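Local coordinates for SPbeta prophage-derived uncharacterized protein YorR (Bacillus subtilis, PDB 3KB2), which is of unknown function but binds a phosphorylated guanosine nucleotide and may act as a dTMP kinase, at residues Y65-Y70 and Y77-E82. Sequence-based numbering, arbitrary orientation.
Sequences YSNLVY and YSILTE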
ATOM      1  N   TYR A  65      10.439  12.807  -7.921  1.00 12.71           N
ATOM      2  CA  TYR A  65      10.531  11.566  -8.672  1.00 16.97           C
ATOM      3  C   TYR A  65       9.630  10.484  -8.108  1.00 20.14           C
ATOM      4  O   TYR A  65       8.966   9.786  -8.871  1.00 20.32           O
ATOM      5  CB  TYR A  65      11.990  11.129  -8.769  1.00  8.77           C
ATOM      6  CG  TYR A  65      12.809  12.193  -9.467  1.00 17.71           C
ATOM      7  CD1 TYR A  65      12.532  12.558 -10.796  1.00 15.93           C
ATOM      8  CD2 TYR A  65      13.790  12.904  -8.779  1.00 14.92           C
ATOM      9  CE1 TYR A  65      13.205  13.608 -11.406  1.00  5.73           C
ATOM     10  CE2 TYR A  65      14.467  13.950  -9.378  1.00  7.14           C
ATOM     11  CZ  TYR A  65      14.175  14.303 -10.684  1.00 20.60           C
ATOM     12  OH  TYR A  65      14.860  15.360 -11.248  1.00 15.06           O
ATOM     13  N   SER A  66       9.575  10.346  -6.785  1.00 16.20           N
ATOM     14  CA  SER A  66       8.683   9.355  -6.202  1.00 12.06           C
ATOM     15  C   SER A  66       7.248   9.716  -6.593  1.00 13.78           C
ATOM     16  O   SER A  66       6.409   8.836  -6.743  1.00 13.80           O
ATOM     17  CB  SER A  66       8.793   9.342  -4.679  1.00 14.34           C
ATOM     18  OG  SER A  66      10.099   9.024  -4.265  1.00 22.59           O
ATOM     19  N   ASN A  67       6.958  11.009  -6.745  1.00 12.75           N
ATOM     20  CA  ASN A  67       5.612  11.412  -7.129  1.00  9.80           C
ATOM     21  C   ASN A  67       5.253  10.809  -8.479  1.00 13.90           C
ATOM     22  O   ASN A  67       4.165  10.271  -8.647  1.00 19.94           O
ATOM     23  CB  ASN A  67       5.476  12.926  -7.206  1.00 15.71           C
ATOM     24  CG  ASN A  67       4.132  13.349  -7.750  1.00  6.48           C
ATOM     25  OD1 ASN A  67       3.107  13.205  -7.092  1.00 18.52           O
ATOM     26  ND2 ASN A  67       4.130  13.866  -8.960  1.00 12.77           N
ATOM     27  N   LEU A  68       6.175  10.899  -9.431  1.00  9.77           N
ATOM     28  CA  LEU A  68       5.974  10.345 -10.762  1.00 11.21           C
ATOM     29  C   LEU A  68       5.716   8.838 -10.750  1.00 17.29           C
ATOM     30  O   LEU A  68       4.961   8.324 -11.579  1.00 20.45           O
ATOM     31  CB  LEU A  68       7.194  10.650 -11.633  1.00 12.79           C
ATOM     32  CG  LEU A  68       7.137  11.964 -12.418  1.00 23.26           C
ATOM     33  CD1 LEU A  68       6.606  13.091 -11.549  1.00 27.25           C
ATOM     34  CD2 LEU A  68       8.538  12.290 -12.936  1.00 21.14           C
ATOM     35  N   VAL A  69       6.343   8.137  -9.806  1.00 17.97           N
ATOM     36  CA  VAL A  69       6.201   6.685  -9.662  1.00 15.13           C
ATOM     37  C   VAL A  69       4.828   6.304  -9.103  1.00 22.45           C
ATOM     38  O   VAL A  69       4.056   5.577  -9.744  1.00 20.90           O
ATOM     39  CB  VAL A  69       7.314   6.116  -8.711  1.00 15.07           C
ATOM     40  CG1 VAL A  69       7.034   4.655  -8.334  1.00  3.88           C
ATOM     41  CG2 VAL A  69       8.671   6.236  -9.386  1.00 10.72           C
ATOM     42  N   TYR A  70       4.521   6.818  -7.914  1.00 22.56           N
ATOM     43  CA  TYR A  70       3.268   6.507  -7.242  1.00 22.39           C
ATOM     44  C   TYR A  70       2.001   7.054  -7.875  1.00 26.03           C
ATOM     45  O   TYR A  70       0.899   6.617  -7.533  1.00 23.95           O
ATOM     46  CB  TYR A  70       3.362   6.927  -5.772  1.00 24.51           C
ATOM     47  CG  TYR A  70       4.385   6.113  -5.009  1.00 34.16           C
ATOM     48  CD1 TYR A  70       4.244   4.730  -4.883  1.00 27.97           C
ATOM     49  CD2 TYR A  70       5.519   6.713  -4.452  1.00 28.95           C
ATOM     50  CE1 TYR A  70       5.205   3.960  -4.230  1.00 40.85           C
ATOM     51  CE2 TYR A  70       6.488   5.947  -3.793  1.00 38.17           C
ATOM     52  CZ  TYR A  70       6.325   4.572  -3.689  1.00 34.74           C
ATOM     53  OH  TYR A  70       7.285   3.805  -3.065  1.00 40.19           O
ATOM     54  N   TYR A  77      -4.566  10.458  -7.294  1.00 31.32           N
ATOM     55  CA  TYR A  77      -3.228  10.782  -6.814  1.00 19.61           C
ATOM     56  C   TYR A  77      -2.555  11.681  -7.840  1.00 23.16           C
ATOM     57  O   TYR A  77      -2.027  11.200  -8.842  1.00 19.33           O
ATOM     58  CB  TYR A  77      -2.430   9.487  -6.639  1.00 12.07           C
ATOM     59  CG  TYR A  77      -1.089   9.656  -5.971  1.00 18.83           C
ATOM     60  CD1 TYR A  77      -0.041  10.310  -6.617  1.00 21.80           C
ATOM     61  CD2 TYR A  77      -0.862   9.151  -4.690  1.00 15.58           C
ATOM     62  CE1 TYR A  77       1.200  10.451  -6.007  1.00 25.05           C
ATOM     63  CE2 TYR A  77       0.374   9.287  -4.073  1.00 21.29           C
ATOM     64  CZ  TYR A  77       1.401   9.937  -4.739  1.00 24.50           C
ATOM     65  OH  TYR A  77       2.630  10.071  -4.140  1.00 35.02           O
ATOM     66  N   SER A  78      -2.563  12.984  -7.576  1.00 14.60           N
ATOM     67  CA  SER A  78      -1.977  13.965  -8.486  1.00 16.49           C
ATOM     68  C   SER A  78      -0.517  13.746  -8.857  1.00 17.52           C
ATOM     69  O   SER A  78       0.292  13.281  -8.055  1.00 15.98           O
ATOM     70  CB  SER A  78      -2.116  15.371  -7.905  1.00 15.98           C
ATOM     71  OG  SER A  78      -3.479  15.702  -7.739  1.00 37.53           O
ATOM     72  N   ILE A  79      -0.192  14.116 -10.087  1.00 17.52           N
ATOM     73  CA  ILE A  79       1.161  13.985 -10.590  1.00 18.87           C
ATOM     74  C   ILE A  79       1.622  15.291 -11.209  1.00 18.97           C
ATOM     75  O   ILE A  79       0.821  16.055 -11.741  1.00 22.12           O
ATOM     76  CB  ILE A  79       1.264  12.867 -11.653  1.00 21.36           C
ATOM     77  CG1 ILE A  79       2.712  12.715 -12.107  1.00 18.59           C
ATOM     78  CG2 ILE A  79       0.418  13.205 -12.875  1.00 17.77           C
ATOM     79  CD1 ILE A  79       2.951  11.413 -12.840  1.00 25.60           C
ATOM     80  N   LEU A  80       2.915  15.565 -11.124  1.00 15.83           N
ATOM     81  CA  LEU A  80       3.433  16.776 -11.736  1.00 16.24           C
ATOM     82  C   LEU A  80       3.359  16.625 -13.248  1.00 16.04           C
ATOM     83  O   LEU A  80       3.393  15.511 -13.760  1.00 17.61           O
ATOM     84  CB  LEU A  80       4.887  16.981 -11.347  1.00 15.88           C
ATOM     85  CG  LEU A  80       5.076  17.358  -9.893  1.00 12.21           C
ATOM     86  CD1 LEU A  80       6.518  17.202  -9.531  1.00 18.30           C
ATOM     87  CD2 LEU A  80       4.583  18.771  -9.672  1.00 12.43           C
ATOM     88  N   THR A  81       3.248  17.743 -13.959  1.00 17.68           N
ATOM     89  CA  THR A  81       3.227  17.699 -15.413  1.00 15.80           C
ATOM     90  C   THR A  81       4.686  17.806 -15.848  1.00 25.61           C
ATOM     91  O   THR A  81       5.557  18.152 -15.045  1.00 26.17           O
ATOM     92  CB  THR A  81       2.449  18.887 -16.049  1.00 16.01           C
ATOM     93  OG1 THR A  81       3.060  20.124 -15.670  1.00 17.31           O
ATOM     94  CG2 THR A  81       1.001  18.883 -15.614  1.00 19.60           C
ATOM     95  N   GLU A  82       4.951  17.503 -17.113  1.00 25.26           N
ATOM     96  CA  GLU A  82       6.302  17.591 -17.646  1.00 27.19           C
ATOM     97  C   GLU A  82       6.858  18.984 -17.413  1.00 18.92           C
ATOM     98  O   GLU A  82       7.994  19.148 -16.980  1.00 18.59           O
ATOM     99  CB  GLU A  82       6.305  17.308 -19.149  1.00 36.40           C
ATOM    100  CG  GLU A  82       5.949  15.883 -19.532  1.00 50.31           C
ATOM    101  CD  GLU A  82       6.016  15.649 -21.034  1.00 63.48           C
ATOM    102  OE1 GLU A  82       5.183  16.236 -21.772  1.00 62.53           O
ATOM    103  OE2 GLU A  82       6.906  14.880 -21.477  1.00 66.06           O
TER
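Tyr77 lays one ring face against the carbonyl of Tyr70 at the C-terminal turn of helix 64-70. Its CB points at the helix, and with CG anti to the backbone N (chi1 -172°) the ring is carried to that carbonyl. The O of Tyr70 lies over the centre of the Tyr77 ring, 3.8 Å from its plane, with CG and CD1 among the nearby ring atoms. The amide end of Asn67 slides past the CE1 side of the ring, the amide and ring planes being 24° apart. Further out, CZ and OH close on CB of Tyr70, with 3.6 Å from Tyr77 OH to Tyr70 CB.

The extended chain 77-81 runs past the helix and completes the connection from helix 64-70 to helix 82-92 in an alpha/beta fold with a five-stranded parallel sheet in order 2-3-1-4-5, as in P-loop nucleoside monophosphate kinases. The Tyr70 side chain, about 8 Å from the bound nucleotide, touches Asp10 of the ligand pocket.

Asn67 faces the loop backbone: its amide group lies beside Ser78 O and Leu80 N, though its modelled orientation is doubtful. Its side chain also packs on Leu45 and Phe49 of helix 42-52. Beyond it the contact is apolar. Ile79, with CG1 anti to its backbone N (chi1 -177°), extends CD1 to 3.8 Å from Leu68 CA, while its CG1 is 4.0 Å from Leu68 CD1; the two side chains cross at about a right angle. Leu80 CB approaches the same Leu68 CD1 at 4.3 Å.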